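Local coordinates for putative exported protein (PDB 5TTA) that is of unknown function but probably acts outside the cytoplasm, as a putative exported protein with a domain probably related to the immunoglobulin-like E-set folds, at residues I39-N44 against S208-V213; N60-T65 against Y75-L80. One frame throughout, in Å; residues are numbered along the deposited sequence.

Contact 1: I39-N44 against S208-V213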
loop_
_atom_site.group_PDB
_atom_site.type_symbol
_atom_site.label_atom_id
_atom_site.label_comp_id
_atom_site.label_asym_id
_atom_site.label_seq_id
_atom_site.Cartn_x
_atom_site.Cartn_y
_atom_site.Cartn_z
ATOM N N ILE A 39 -14.161 27.779 10.129
ATOM C CA ILE A 39 -13.150 27.050 9.373
ATOM C C ILE A 39 -12.486 26.059 10.325
ATOM O O ILE A 39 -11.997 26.454 11.397
ATOM C CB ILE A 39 -12.146 28.011 8.718
ATOM C CG1 ILE A 39 -12.828 28.876 7.644
ATOM C CG2 ILE A 39 -11.075 27.232 8.007
ATOM C CD1 ILE A 39 -13.706 30.038 8.140
ATOM N N PRO A 40 -12.505 24.758 10.011
ATOM C CA PRO A 40 -11.935 23.769 10.941
ATOM C C PRO A 40 -10.412 23.717 10.913
ATOM O O PRO A 40 -9.804 23.164 11.841
ATOM C CB PRO A 40 -12.556 22.448 10.460
ATOM C CG PRO A 40 -12.756 22.659 8.974
ATOM C CD PRO A 40 -13.181 24.119 8.861
ATOM N N LEU A 41 -9.767 24.235 9.875
ATOM C CA LEU A 41 -8.308 24.200 9.754
ATOM C C LEU A 41 -7.841 25.632 9.556
ATOM O O LEU A 41 -8.185 26.265 8.553
ATOM C CB LEU A 41 -7.869 23.310 8.589
ATOM C CG LEU A 41 -6.374 23.162 8.324
ATOM C CD1 LEU A 41 -5.680 22.546 9.569
ATOM C CD2 LEU A 41 -6.160 22.271 7.117
ATOM N N PHE A 42 -7.090 26.153 10.516
ATOM C CA PHE A 42 -6.714 27.557 10.548
ATOM C C PHE A 42 -5.318 27.732 9.993
ATOM O O PHE A 42 -4.380 27.083 10.465
ATOM C CB PHE A 42 -6.742 28.109 11.974
ATOM C CG PHE A 42 -6.719 29.604 12.039
ATOM C CD1 PHE A 42 -5.548 30.290 12.297
ATOM C CD2 PHE A 42 -7.892 30.330 11.859
ATOM C CE1 PHE A 42 -5.536 31.679 12.370
ATOM C CE2 PHE A 42 -7.891 31.717 11.922
ATOM C CZ PHE A 42 -6.707 32.393 12.178
ATOM N N ILE A 43 -5.160 28.630 9.028
ATOM C CA ILE A 43 -3.822 28.917 8.527
ATOM C C ILE A 43 -3.304 30.130 9.284
ATOM O O ILE A 43 -3.763 31.255 9.075
ATOM C CB ILE A 43 -3.789 29.135 7.009
ATOM C CG1 ILE A 43 -4.232 27.869 6.299
ATOM C CG2 ILE A 43 -2.346 29.498 6.569
ATOM C CD1 ILE A 43 -4.228 27.988 4.791
ATOM N N ASN A 44 -2.329 29.902 10.161
ATOM C CA ASN A 44 -1.716 30.985 10.923
ATOM C C ASN A 44 -0.772 31.823 10.081
ATOM O O ASN A 44 -0.643 33.032 10.331
ATOM C CB ASN A 44 -0.959 30.412 12.129
ATOM C CG ASN A 44 -1.870 29.640 13.042
ATOM O OD1 ASN A 44 -2.784 30.215 13.635
ATOM N ND2 ASN A 44 -1.665 28.328 13.127
ATOM N N SER A 208 -2.494 31.900 1.280
ATOM C CA SER A 208 -3.083 30.577 1.169
ATOM C C SER A 208 -4.548 30.571 1.584
ATOM O O SER A 208 -5.055 31.505 2.232
ATOM C CB SER A 208 -2.307 29.555 2.000
ATOM O OG SER A 208 -0.906 29.699 1.756
ATOM N N CYS A 209 -5.237 29.508 1.167
ATOM C CA CYS A 209 -6.641 29.327 1.527
ATOM C C CYS A 209 -6.933 27.837 1.559
ATOM O O CYS A 209 -6.563 27.116 0.623
ATOM C CB CYS A 209 -7.569 30.036 0.523
ATOM S SG CYS A 209 -9.350 30.000 0.919
ATOM N N VAL A 210 -7.595 27.396 2.629
ATOM C CA VAL A 210 -8.082 26.025 2.727
ATOM C C VAL A 210 -9.198 25.832 1.718
ATOM O O VAL A 210 -10.157 26.613 1.694
ATOM C CB VAL A 210 -8.593 25.731 4.139
ATOM C CG1 VAL A 210 -9.185 24.320 4.197
ATOM C CG2 VAL A 210 -7.463 25.906 5.179
ATOM N N LYS A 211 -9.072 24.805 0.882
ATOM C CA LYS A 211 -10.096 24.469 -0.101
ATOM C C LYS A 211 -11.092 23.483 0.490
ATOM O O LYS A 211 -12.303 23.692 0.414
ATOM C CB LYS A 211 -9.429 23.920 -1.372
ATOM C CG LYS A 211 -10.373 23.471 -2.508
ATOM C CD LYS A 211 -9.535 23.111 -3.749
ATOM C CE LYS A 211 -10.401 22.713 -4.960
ATOM N NZ LYS A 211 -10.899 21.315 -4.854
ATOM N N GLN A 212 -10.599 22.435 1.129
ATOM C CA GLN A 212 -11.460 21.491 1.834
ATOM C C GLN A 212 -10.622 20.709 2.839
ATOM O O GLN A 212 -9.389 20.708 2.785
ATOM C CB GLN A 212 -12.147 20.526 0.864
ATOM C CG GLN A 212 -11.205 19.617 0.082
ATOM C CD GLN A 212 -11.982 18.549 -0.690
ATOM O OE1 GLN A 212 -12.770 18.863 -1.571
ATOM N NE2 GLN A 212 -11.779 17.290 -0.330
ATOM N N VAL A 213 -11.307 20.010 3.738
ATOM C CA VAL A 213 -10.639 19.082 4.653
ATOM C C VAL A 213 -11.498 17.836 4.781
ATOM O O VAL A 213 -12.719 17.867 4.583
ATOM C CB VAL A 213 -10.330 19.644 6.070
ATOM C CG1 VAL A 213 -9.631 21.024 6.046
ATOM C CG2 VAL A 213 -11.537 19.634 6.962
#
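Pro40, Leu41 and Ile43 lay an apolar row against Ser208, Val210 and Val213, joining the two facing sheets of a beta sandwich. Strand 41-50 is an outer strand of a three-stranded antiparallel sheet, strand 205-215 part of the facing sheet; the two run nearly antiparallel (167°), their axes 7.7 Å apart at the closest.

The rigid ring of Pro40, just ahead of the strand, and Val213 slide past each other in opposite directions, Pro40 CG 3.8 Å from Val213 CG2, while Trp221 touches the proline as well. In Leu41 a chi1 of -180° sets CG opposite the backbone N, and the isobutyl group lies across Val213: CB and CD2 of Leu41 both rest on Val213 CG1. The carbonyl of Leu41 also meets Val210, O to CG2 3.5 Å. The backbone of Phe42 pairs with Thr65 in its own sheet.

Ile43, apolar and beta-branched, suits a strand position facing the other sheet. Its CG1 lies anti to the carbonyl carbon (chi1 -62°), and the extended CG1-CD1 arm ends between two residues: CD1 is 3.9 Å from Val210 CG2 and 3.7 Å from CB of Ser208, whose OG is hydrogen-bonded to Ser46 OG.

Contact 2: N60-T65 against Y75-L80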
loop_
_atom_site.group_PDB
_atom_site.type_symbol
_atom_site.label_atom_id
_atom_site.label_comp_id
_atom_site.label_asym_id
_atom_site.label_seq_id
_atom_site.Cartn_x
_atom_site.Cartn_y
_atom_site.Cartn_z
ATOM N N ASN A 60 8.265 26.472 1.503
ATOM C CA ASN A 60 7.013 27.150 1.855
ATOM C C ASN A 60 6.495 26.492 3.130
ATOM O O ASN A 60 6.073 25.330 3.101
ATOM C CB ASN A 60 6.059 26.993 0.669
ATOM C CG ASN A 60 4.644 27.493 0.940
ATOM O OD1 ASN A 60 3.707 27.132 0.216
ATOM N ND2 ASN A 60 4.490 28.300 1.932
ATOM N N VAL A 61 6.563 27.188 4.259
ATOM C CA VAL A 61 6.165 26.609 5.540
ATOM C C VAL A 61 4.796 27.166 5.913
ATOM O O VAL A 61 4.643 28.373 6.145
ATOM C CB VAL A 61 7.200 26.890 6.633
ATOM C CG1 VAL A 61 6.729 26.266 7.979
ATOM C CG2 VAL A 61 8.586 26.304 6.201
ATOM N N ILE A 62 3.800 26.286 5.952
ATOM C CA ILE A 62 2.415 26.643 6.282
ATOM C C ILE A 62 2.156 26.244 7.729
ATOM O O ILE A 62 2.217 25.053 8.073
ATOM C CB ILE A 62 1.427 25.954 5.329
ATOM C CG1 ILE A 62 1.869 26.221 3.886
ATOM C CG2 ILE A 62 -0.007 26.467 5.606
ATOM C CD1 ILE A 62 1.080 25.483 2.828
ATOM N N SER A 63 1.885 27.238 8.577
ATOM C CA SER A 63 1.614 26.988 9.989
ATOM C C SER A 63 0.111 26.805 10.161
ATOM O O SER A 63 -0.674 27.706 9.832
ATOM C CB SER A 63 2.153 28.124 10.848
ATOM O OG SER A 63 1.660 28.009 12.171
ATOM N N LEU A 64 -0.285 25.618 10.609
ATOM C CA LEU A 64 -1.673 25.194 10.719
ATOM C C LEU A 64 -2.074 24.938 12.169
ATOM O O LEU A 64 -1.252 24.541 13.020
ATOM C CB LEU A 64 -1.906 23.900 9.921
ATOM C CG LEU A 64 -1.549 23.893 8.439
ATOM C CD1 LEU A 64 -1.571 22.460 7.910
ATOM C CD2 LEU A 64 -2.550 24.754 7.687
ATOM N N THR A 65 -3.364 25.130 12.431
ATOM C CA THR A 65 -3.990 24.794 13.711
ATOM C C THR A 65 -5.311 24.096 13.404
ATOM O O THR A 65 -6.146 24.669 12.708
ATOM C CB THR A 65 -4.257 26.045 14.567
ATOM O OG1 THR A 65 -3.016 26.672 14.942
ATOM C CG2 THR A 65 -5.073 25.684 15.823
ATOM N N TYR A 75 -6.379 17.215 3.641
ATOM C CA TYR A 75 -6.761 18.594 3.358
ATOM C C TYR A 75 -6.344 18.927 1.939
ATOM O O TYR A 75 -5.554 18.216 1.320
ATOM C CB TYR A 75 -6.156 19.608 4.368
ATOM C CG TYR A 75 -4.632 19.637 4.443
ATOM C CD1 TYR A 75 -3.855 19.985 3.328
ATOM C CD2 TYR A 75 -3.976 19.384 5.639
ATOM C CE1 TYR A 75 -2.469 20.023 3.393
ATOM C CE2 TYR A 75 -2.600 19.432 5.722
ATOM C CZ TYR A 75 -1.850 19.754 4.602
ATOM O OH TYR A 75 -0.470 19.791 4.702
ATOM N N GLU A 76 -6.906 20.011 1.422
ATOM C CA GLU A 76 -6.424 20.649 0.202
ATOM C C GLU A 76 -6.242 22.122 0.520
ATOM O O GLU A 76 -7.181 22.780 0.985
ATOM C CB GLU A 76 -7.387 20.449 -0.975
ATOM C CG GLU A 76 -7.578 18.977 -1.305
ATOM C CD GLU A 76 -8.513 18.723 -2.480
ATOM O OE1 GLU A 76 -8.708 17.530 -2.817
ATOM O OE2 GLU A 76 -9.045 19.695 -3.066
ATOM N N ILE A 77 -5.038 22.635 0.283
ATOM C CA ILE A 77 -4.707 24.016 0.607
ATOM C C ILE A 77 -4.064 24.646 -0.616
ATOM O O ILE A 77 -3.069 24.119 -1.133
ATOM C CB ILE A 77 -3.766 24.114 1.821
ATOM C CG1 ILE A 77 -4.507 23.687 3.089
ATOM C CG2 ILE A 77 -3.248 25.530 1.961
ATOM C CD1 ILE A 77 -3.605 23.702 4.345
ATOM N N THR A 78 -4.639 25.760 -1.096
ATOM C CA THR A 78 -4.142 26.387 -2.315
ATOM C C THR A 78 -3.299 27.595 -1.941
ATOM O O THR A 78 -3.691 28.388 -1.081
ATOM C CB THR A 78 -5.287 26.813 -3.243
ATOM O OG1 THR A 78 -6.000 25.652 -3.684
ATOM C CG2 THR A 78 -4.743 27.554 -4.480
ATOM N N CYS A 79 -2.148 27.740 -2.601
ATOM C CA CYS A 79 -1.264 28.876 -2.395
ATOM C C CYS A 79 -1.068 29.667 -3.683
ATOM O O CYS A 79 -1.135 29.121 -4.788
ATOM C CB CYS A 79 0.117 28.460 -1.909
ATOM S SG CYS A 79 0.104 27.588 -0.303
ATOM N N LEU A 80 -0.787 30.947 -3.484
ATOM C CA LEU A 80 -0.494 31.949 -4.496
ATOM C C LEU A 80 0.747 32.691 -4.045
ATOM O O LEU A 80 1.000 32.805 -2.843
ATOM C CB LEU A 80 -1.662 32.937 -4.652
ATOM C CG LEU A 80 -2.979 32.267 -5.032
ATOM C CD1 LEU A 80 -4.105 33.344 -5.012
ATOM C CD2 LEU A 80 -2.879 31.691 -6.429
#
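Strands 60-65 and 75-80 run at 130° to each other with their axes 10.8 Å apart at the closest, a spacing bridged by side chains. The nearest CA pairs are Asn60 with Cys79 and Ile62 with Ile77, each 9.5 Å apart from CA to CA.

Leu64 touches two residues with its two methyls. With CG anti to the carbonyl carbon (chi1 -56°), its branched end is sent toward the other strand, where CD2 meets CD1 of Ile77 tip to tip at 3.7 Å. The other methyl, CD1, approaches the Tyr75 ring obliquely, 3.9 Å from CE2. Ile77 also serves that ring from within its own strand: its CD1 lies 3.8 Å above one face, displaced toward the rim, so leucine, isoleucine and tyrosine form one continuous apolar cluster. The hydroxyl of Tyr75, OH, is hydrogen-bonded to OD2 of Asp186; the ring can thus pack in the interior while its buried polar end has a partner on strand 183-189.

These are the facing layers of a beta sandwich, with strand 58-66 central in the three-stranded sheet, between 41-50 and 183-189, and strand 72-82 pairing with 131-135 and 205-215 in the other. Residues at alternate positions supply the interior, and Thr78, directed away, instead bonds to Tyr226 and Thr133.

Farther along, Ile62 reaches over with its extended chain, CD1 lying 3.9 Å from SG of Cys79 and 4.4 Å from CG2 of Ile77. The short side chain of Cys79 places its sulfur between that methyl and the Asn60 amide, whose OD1 is 3.7 Å from Cys79 SG, a packing approach.

From the N terminus, the chain enters strand 41-50, turns back through strand 58-66 in the same sheet, and then crosses to strand 72-82 of the other sheet, where contact 2 closes a short loop with only nine residues between its segments. Contact 1 closes a far longer one, of 163 intervening residues, when strand 205-215, a neighbour of 72-82 in the second sheet, packs across on strand 41-50; contact 2 is therefore nested within it. Their centres are 7 Å apart. Within one sheet, Asn44 N probably bonds Ser63 O (2.8 Å); in the other, Ser208 OG packs 3.1 Å from Cys79 SG. Together they hold two neighbouring strands of each sheet face to face.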